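Local coordinates for protein beta-fructofuranosidase (Bifidobacterium adolescentis, PDB 6NOB) that probably hydrolyses beta-fructofuranosides such as sucrose, as a member of glycoside hydrolase family 32, at residues D510-A515 and D613-I618; I533-K538 and P547-L552; G517-A522 and R630-I635. All coordinates share one frame; numbering follows the deposited sequence.

Interaction 1: residues D510-A515 and D613-I618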
# COMPACT_ATOMS: atom_id res chain seq x y z
N ASP A 510 -34.38 -2.62 -16.04
CA ASP A 510 -33.13 -2.11 -15.48
C ASP A 510 -33.43 -1.13 -14.35
O ASP A 510 -34.32 -0.29 -14.46
CB ASP A 510 -32.29 -1.42 -16.55
CG ASP A 510 -31.41 -2.38 -17.32
OD1 ASP A 510 -31.43 -3.59 -17.01
OD2 ASP A 510 -30.68 -1.93 -18.23
N MET A 511 -32.67 -1.25 -13.27
CA MET A 511 -32.66 -0.24 -12.21
C MET A 511 -31.45 0.66 -12.44
O MET A 511 -30.33 0.17 -12.59
CB MET A 511 -32.60 -0.89 -10.83
CG MET A 511 -33.77 -1.81 -10.53
SD MET A 511 -33.78 -2.43 -8.84
CE MET A 511 -35.20 -3.53 -8.88
N VAL A 512 -31.69 1.97 -12.48
CA VAL A 512 -30.67 2.94 -12.87
C VAL A 512 -30.50 3.96 -11.76
O VAL A 512 -31.49 4.46 -11.21
CB VAL A 512 -31.04 3.63 -14.20
CG1 VAL A 512 -29.98 4.65 -14.58
CG2 VAL A 512 -31.22 2.61 -15.31
N VAL A 513 -29.25 4.25 -11.42
CA VAL A 513 -28.90 5.27 -10.44
C VAL A 513 -27.84 6.18 -11.07
O VAL A 513 -26.79 5.70 -11.50
CB VAL A 513 -28.37 4.67 -9.13
CG1 VAL A 513 -27.74 5.75 -8.26
CG2 VAL A 513 -29.49 3.97 -8.38
N THR A 514 -28.13 7.48 -11.13
CA THR A 514 -27.15 8.45 -11.61
C THR A 514 -26.20 8.82 -10.48
O THR A 514 -26.63 9.18 -9.38
CB THR A 514 -27.84 9.70 -12.15
OG1 THR A 514 -28.72 9.33 -13.23
CG2 THR A 514 -26.82 10.70 -12.66
N ALA A 515 -24.90 8.73 -10.75
CA ALA A 515 -23.89 8.94 -9.72
C ALA A 515 -23.24 10.31 -9.91
O ALA A 515 -22.47 10.48 -10.86
CB ALA A 515 -22.83 7.84 -9.77
N ASP A 613 -20.42 12.82 -14.37
CA ASP A 613 -21.37 11.92 -13.72
C ASP A 613 -21.18 10.49 -14.20
O ASP A 613 -20.80 10.23 -15.34
CB ASP A 613 -22.80 12.38 -13.98
CG ASP A 613 -23.15 13.66 -13.25
OD1 ASP A 613 -22.37 14.07 -12.36
OD2 ASP A 613 -24.20 14.26 -13.57
N GLY A 614 -21.47 9.55 -13.29
CA GLY A 614 -21.49 8.14 -13.61
C GLY A 614 -22.91 7.58 -13.62
O GLY A 614 -23.90 8.31 -13.61
N GLU A 615 -22.98 6.25 -13.65
CA GLU A 615 -24.27 5.58 -13.68
C GLU A 615 -24.10 4.14 -13.21
O GLU A 615 -23.15 3.46 -13.60
CB GLU A 615 -24.89 5.61 -15.08
CG GLU A 615 -25.99 4.57 -15.31
CD GLU A 615 -26.87 4.89 -16.51
OE1 GLU A 615 -27.55 5.94 -16.48
OE2 GLU A 615 -26.88 4.10 -17.47
N LEU A 616 -25.02 3.69 -12.36
CA LEU A 616 -25.09 2.31 -11.90
C LEU A 616 -26.33 1.66 -12.49
O LEU A 616 -27.43 2.22 -12.40
CB LEU A 616 -25.13 2.24 -10.38
CG LEU A 616 -25.50 0.89 -9.77
CD1 LEU A 616 -24.40 -0.14 -10.04
CD2 LEU A 616 -25.77 1.02 -8.28
N ARG A 617 -26.16 0.49 -13.10
CA ARG A 617 -27.24 -0.21 -13.77
C ARG A 617 -27.32 -1.63 -13.23
O ARG A 617 -26.30 -2.33 -13.17
CB ARG A 617 -27.02 -0.22 -15.29
CG ARG A 617 -28.23 -0.65 -16.11
CD ARG A 617 -28.06 -0.26 -17.57
NE ARG A 617 -28.27 1.17 -17.78
CZ ARG A 617 -29.40 1.71 -18.23
NH1 ARG A 617 -30.43 0.94 -18.52
NH2 ARG A 617 -29.49 3.03 -18.38
N ILE A 618 -28.52 -2.05 -12.83
CA ILE A 618 -28.72 -3.33 -12.15
C ILE A 618 -29.84 -4.08 -12.85
O ILE A 618 -30.91 -3.52 -13.09
CB ILE A 618 -29.04 -3.14 -10.66
CG1 ILE A 618 -27.95 -2.33 -9.97
CG2 ILE A 618 -29.22 -4.49 -9.97
CD1 ILE A 618 -28.39 -1.71 -8.67
O HOH W 1 -27.34 8.57 -15.80

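Interaction 2: residues I533-K538 and P547-L552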
# COMPACT_ATOMS: atom_id res chain seq x y z
N ILE A 533 -26.46 -8.89 -13.75
CA ILE A 533 -25.42 -8.01 -14.28
C ILE A 533 -25.56 -6.64 -13.61
O ILE A 533 -26.66 -6.12 -13.44
CB ILE A 533 -25.52 -7.88 -15.82
CG1 ILE A 533 -24.47 -6.91 -16.35
CG2 ILE A 533 -26.92 -7.46 -16.25
CD1 ILE A 533 -23.91 -7.31 -17.70
N MET A 534 -24.42 -6.07 -13.22
CA MET A 534 -24.36 -4.75 -12.62
C MET A 534 -23.31 -3.93 -13.36
O MET A 534 -22.11 -4.19 -13.23
CB MET A 534 -24.03 -4.82 -11.12
CG MET A 534 -25.21 -5.24 -10.24
SD MET A 534 -24.75 -5.51 -8.52
CE MET A 534 -24.36 -3.84 -7.99
N VAL A 535 -23.77 -2.95 -14.14
CA VAL A 535 -22.87 -2.02 -14.82
C VAL A 535 -22.42 -0.98 -13.79
O VAL A 535 -23.21 -0.16 -13.34
CB VAL A 535 -23.55 -1.35 -16.02
CG1 VAL A 535 -22.63 -0.31 -16.64
CG2 VAL A 535 -23.96 -2.40 -17.05
N LEU A 536 -21.14 -1.03 -13.42
CA LEU A 536 -20.64 -0.15 -12.37
C LEU A 536 -20.09 1.16 -12.91
O LEU A 536 -20.28 2.22 -12.30
CB LEU A 536 -19.55 -0.87 -11.56
CG LEU A 536 -19.88 -2.29 -11.08
CD1 LEU A 536 -18.71 -2.87 -10.30
CD2 LEU A 536 -21.15 -2.30 -10.24
N ALA A 537 -19.40 1.13 -14.06
CA ALA A 537 -18.81 2.33 -14.62
C ALA A 537 -18.44 2.08 -16.07
O ALA A 537 -18.25 0.94 -16.51
CB ALA A 537 -17.57 2.77 -13.83
N LYS A 538 -18.35 3.18 -16.82
CA LYS A 538 -17.90 3.17 -18.20
C LYS A 538 -16.81 4.22 -18.35
O LYS A 538 -16.69 5.15 -17.54
CB LYS A 538 -19.04 3.46 -19.19
CG LYS A 538 -19.99 2.30 -19.40
CD LYS A 538 -21.38 2.79 -19.80
CE LYS A 538 -22.10 1.76 -20.67
NZ LYS A 538 -23.58 1.87 -20.55
N PRO A 547 -13.49 2.08 -25.85
CA PRO A 547 -14.48 2.15 -24.77
C PRO A 547 -14.24 1.06 -23.74
O PRO A 547 -13.98 -0.10 -24.09
CB PRO A 547 -15.81 1.97 -25.50
CG PRO A 547 -15.53 2.35 -26.92
CD PRO A 547 -14.12 1.94 -27.18
N THR A 548 -14.34 1.42 -22.46
CA THR A 548 -14.23 0.44 -21.39
C THR A 548 -15.55 0.35 -20.64
O THR A 548 -16.34 1.31 -20.60
CB THR A 548 -13.12 0.78 -20.39
OG1 THR A 548 -13.35 2.08 -19.82
CG2 THR A 548 -11.77 0.78 -21.10
N GLU A 549 -15.78 -0.81 -20.03
CA GLU A 549 -17.00 -1.07 -19.27
C GLU A 549 -16.63 -1.95 -18.08
O GLU A 549 -15.93 -2.95 -18.25
CB GLU A 549 -18.06 -1.74 -20.14
CG GLU A 549 -19.47 -1.60 -19.60
CD GLU A 549 -20.51 -2.27 -20.47
OE1 GLU A 549 -20.15 -3.16 -21.27
OE2 GLU A 549 -21.70 -1.90 -20.36
N LEU A 550 -17.11 -1.57 -16.90
CA LEU A 550 -16.82 -2.28 -15.66
C LEU A 550 -18.11 -2.91 -15.14
O LEU A 550 -19.08 -2.19 -14.86
CB LEU A 550 -16.22 -1.34 -14.61
CG LEU A 550 -15.94 -1.94 -13.23
CD1 LEU A 550 -14.91 -3.04 -13.34
CD2 LEU A 550 -15.49 -0.86 -12.26
N LEU A 551 -18.12 -4.23 -15.01
CA LEU A 551 -19.31 -4.96 -14.62
C LEU A 551 -19.01 -5.89 -13.45
O LEU A 551 -17.90 -6.40 -13.30
CB LEU A 551 -19.87 -5.82 -15.76
CG LEU A 551 -19.83 -5.26 -17.18
CD1 LEU A 551 -20.20 -6.36 -18.17
CD2 LEU A 551 -20.78 -4.09 -17.31
N LEU A 552 -20.03 -6.10 -12.62
CA LEU A 552 -20.15 -7.30 -11.81
C LEU A 552 -21.23 -8.16 -12.44
O LEU A 552 -22.36 -7.71 -12.61
CB LEU A 552 -20.49 -6.98 -10.35
CG LEU A 552 -20.40 -8.21 -9.44
CD1 LEU A 552 -18.94 -8.56 -9.14
CD2 LEU A 552 -21.19 -8.02 -8.16

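Interaction 3: residues G517-A522 and R630-I635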
# COMPACT_ATOMS: atom_id res chain seq x y z
N GLY A 517 -20.61 13.10 -9.89
CA GLY A 517 -19.17 13.05 -9.82
C GLY A 517 -18.56 11.68 -9.99
O GLY A 517 -17.36 11.51 -9.73
N ASN A 518 -19.35 10.69 -10.42
CA ASN A 518 -18.90 9.31 -10.63
C ASN A 518 -18.24 8.74 -9.37
O ASN A 518 -17.24 8.01 -9.45
CB ASN A 518 -17.96 9.21 -11.83
CG ASN A 518 -18.09 7.88 -12.54
OD1 ASN A 518 -18.72 6.95 -12.03
ND2 ASN A 518 -17.49 7.77 -13.73
N ALA A 519 -18.80 9.07 -8.21
CA ALA A 519 -18.34 8.52 -6.94
C ALA A 519 -19.56 8.18 -6.11
O ALA A 519 -20.32 9.07 -5.73
CB ALA A 519 -17.44 9.52 -6.19
N TYR A 520 -19.77 6.89 -5.84
CA TYR A 520 -20.99 6.45 -5.19
C TYR A 520 -20.74 5.20 -4.36
O TYR A 520 -19.70 4.54 -4.48
CB TYR A 520 -22.10 6.18 -6.22
CG TYR A 520 -21.81 5.01 -7.15
CD1 TYR A 520 -21.09 5.21 -8.33
CD2 TYR A 520 -22.24 3.73 -6.85
CE1 TYR A 520 -20.83 4.15 -9.18
CE2 TYR A 520 -21.98 2.67 -7.69
CZ TYR A 520 -21.27 2.88 -8.86
OH TYR A 520 -21.00 1.83 -9.70
N TYR A 521 -21.72 4.88 -3.53
CA TYR A 521 -21.78 3.64 -2.77
C TYR A 521 -23.09 2.94 -3.11
O TYR A 521 -24.12 3.60 -3.30
CB TYR A 521 -21.68 3.92 -1.26
CG TYR A 521 -22.24 2.83 -0.37
CD1 TYR A 521 -23.57 2.85 0.03
CD2 TYR A 521 -21.43 1.81 0.10
CE1 TYR A 521 -24.09 1.86 0.85
CE2 TYR A 521 -21.93 0.82 0.92
CZ TYR A 521 -23.26 0.85 1.29
OH TYR A 521 -23.77 -0.13 2.11
N ALA A 522 -23.06 1.61 -3.20
CA ALA A 522 -24.28 0.86 -3.49
C ALA A 522 -24.33 -0.41 -2.66
O ALA A 522 -23.34 -1.14 -2.57
CB ALA A 522 -24.37 0.51 -4.98
N ARG A 630 -25.98 5.56 -2.61
CA ARG A 630 -25.68 6.85 -2.01
C ARG A 630 -24.47 7.47 -2.68
O ARG A 630 -23.55 6.77 -3.11
CB ARG A 630 -25.41 6.73 -0.49
CG ARG A 630 -26.53 6.06 0.30
CD ARG A 630 -26.18 5.93 1.77
NE ARG A 630 -26.88 4.80 2.37
CZ ARG A 630 -27.02 4.60 3.68
NH1 ARG A 630 -26.50 5.47 4.54
NH2 ARG A 630 -27.67 3.54 4.13
N ALA A 631 -24.47 8.80 -2.76
CA ALA A 631 -23.31 9.53 -3.26
C ALA A 631 -22.14 9.36 -2.30
O ALA A 631 -22.30 9.26 -1.09
CB ALA A 631 -23.65 11.01 -3.42
N LEU A 632 -20.93 9.32 -2.87
CA LEU A 632 -19.72 9.15 -2.09
C LEU A 632 -19.07 10.51 -1.85
O LEU A 632 -18.90 11.29 -2.78
CB LEU A 632 -18.74 8.20 -2.79
CG LEU A 632 -17.66 7.56 -1.92
CD1 LEU A 632 -18.27 6.51 -0.99
CD2 LEU A 632 -16.58 6.94 -2.77
N ASN A 633 -18.72 10.77 -0.59
CA ASN A 633 -18.05 12.02 -0.25
C ASN A 633 -16.58 11.98 -0.67
O ASN A 633 -16.01 10.93 -0.96
CB ASN A 633 -18.14 12.28 1.26
CG ASN A 633 -19.55 12.51 1.73
OD1 ASN A 633 -20.36 13.14 1.05
ND2 ASN A 633 -19.86 12.00 2.92
N GLY A 634 -15.97 13.17 -0.68
CA GLY A 634 -14.54 13.29 -0.85
C GLY A 634 -13.87 13.59 0.48
O GLY A 634 -14.51 14.03 1.43
N ILE A 635 -12.56 13.35 0.54
CA ILE A 635 -11.79 13.50 1.77
C ILE A 635 -10.91 14.74 1.77
O ILE A 635 -10.22 14.99 2.77
CB ILE A 635 -10.94 12.25 2.05
CG1 ILE A 635 -9.85 12.09 1.00
CG2 ILE A 635 -11.82 11.01 2.12
CD1 ILE A 635 -8.83 11.02 1.32

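Interaction 1: residues D510-A515 and D613-I618
Strands 510-515 and 614-618 are antiparallel neighbours in the C-terminal beta-sandwich, with Met511 facing Ile618, Val513 facing Leu616 and Ala515 facing Gly614 in hydrogen-bonded pairs. Each pair is closed by two backbone bonds. In the central pair Leu616 N reaches Val513 O at 2.8 Å. The Ala515 N bond to Gly614 O, 3.1 Å, differs in that the donor stands well above the carbonyl plane.

The two faces of this pair do different work. Met511, Val513, Leu616 and Ile618 turn to the interior of the sandwich, against strands 519-526 and 624-632. Val512, Thr514, Glu615 and Arg617 lie on the outer face, where a salt-bridge network runs across the strands. The Arg617 chain starts with CG anti to the backbone N and bends at chi3 (-75°), which lays its guanidinium alongside Val512. Val512 CG2 sits over one face of that group, 3.5 Å from Arg617 NH2 and offset toward the rim.

The acids approach at the guanidinium edge. Arg617 NH1 gives a nearly straight bond to the anti lone pair of Asp510 OD2 at 2.9 Å, with the carboxylate turned 67° from the guanidinium plane. Arg617 NE and NH2 both grip Glu615 OE2 side-on, from above the carboxylate plane, with NH2 at 3.0 Å. Asp507 is a further salt-bridge partner of NH1. A leucine in place of Arg617 would probably leave Asp510 and Glu615 without their shared counter-charge. A water joins Thr514 OG1 to Glu615 OE1.

Interaction 2: residues I533-K538 and P547-L552
The backbones of Met534 and Leu552 pair antiparallel, and the two strands run at 144° to each other. Met534 N donates to Leu552 O at 2.7 Å, and Leu552 N returns a bond to Met534 O. The register then slips by one residue. Leu536 and Ala537 both face Leu550, which makes a classic beta bulge. Leu550 O takes both amides: Leu536 N at 2.8 Å, nearly along the C=O axis, and Ala537 N in a weak bond at 3.4 Å. Regular pairing resumes where Leu550 N donates to Ala537 O.

The bulge turns the Leu536 side chain toward the partner strand. Its CB lies 3.6 Å from Leu550 O. Its CD1 passes Leu550 CG at 4.1 Å, and the two leucines cross obliquely. Val535 and Leu551 project from the face opposite Met534, Ala537, Leu550 and Leu552. They lie side by side, with Val535 CG2 against Leu551 CD2 at 3.6 Å. The other branch of Leu551, CD1, touches Ile533 CD1. Lys538 and Glu549 also run alongside each other in the same direction. Their methylene groups meet, but Lys538 NZ stays 4.2 Å from Glu549 OE2, beyond a salt bridge. The attraction there is probably loose.

The pair forms a beta hairpin in one sheet of the C-terminal beta-sandwich. Strand 614-620 flanks it along 532-540, and strand 558-564 flanks it along 547-555. Met534 and Leu552 face Val583 of strand 582-588 in the opposing sheet, while Phe607 covers Ala537 and Leu550.

Interaction 3: residues G517-A522 and R630-I635
Leu632 lays its CB against the carbonyl group of Ala519, 3.4 Å from Ala519 C, and points toward the neighbouring strand 519-522. The CB atoms of these two residues touch at 3.9 Å. The Leu632 chain leaves with CG anti to the backbone N (chi1 -160°), and its CD1 reaches Tyr521 CB at 4.3 Å. The leucine thus spans Ala519 and Tyr521. Phe586 and Leu497 add to its surroundings.

Strands 519-526 and 624-632 are adjacent and antiparallel in one sheet of the C-terminal beta-sandwich, with Tyr521 and Arg630 a hydrogen-bonded pair. Two neighbouring tyrosines leave the first strand in different directions. The Tyr521 side chain projects on the same face as Arg630. Arg630 CB meets the Tyr521 ring at its edge, near the ring plane, 4.3 Å from CD1. The Arg630 charge is paired with Asp628. The Tyr521 hydroxyl bonds to Glu584, and its ring packs edge-to-face with Phe586.

Tyr520 points away from strand 630-632. A chi1 of 66° sets its CG between the backbone N and the carbonyl carbon and carries the ring toward the other sheet. Its hydroxyl donates to Leu536 O there. Of its side chain, CB touches Arg630 O, at 3.5 Å.

The backbone is held by three bonds. Tyr521 N donates to Arg630 O at 2.7 Å, and Arg630 N to Tyr521 O at 2.8 Å. Leu632 N meets Ala519 O at 2.9 Å from above the carbonyl plane, as the strand nears its end.

Across the strands the polar work is therefore done by the main chain, and no hydrogen bond joins side chain to side chain. Leu632 makes the apolar contacts, with Ala519 and Tyr521. The hydroxyls of both tyrosines are spent on other strands, which probably fixes each ring in its own direction.

How the interactions relate
All three contacts lie in the C-terminal beta-sandwich, their centres 10 to 16 Å apart. Interactions 1 and 2 share one sheet, where strands 614-620 and 532-540 are neighbours; Arg617 O meets Val535 N there. Interaction 3 belongs to the facing sheet. Along the chain, strands 510-515 and 519-526 come first, the hairpin of interaction 2 follows, and strands 614-620 and 624-632 come last. Interactions 1 and 3 therefore alternate in sequence, and both enclose interaction 2. Interactions 1 and 3 each join an early strand to a late one. Ala515 packs on Tyr520, and Leu616 on Tyr520 and Ala522, so the two sheets meet through a common apolar core.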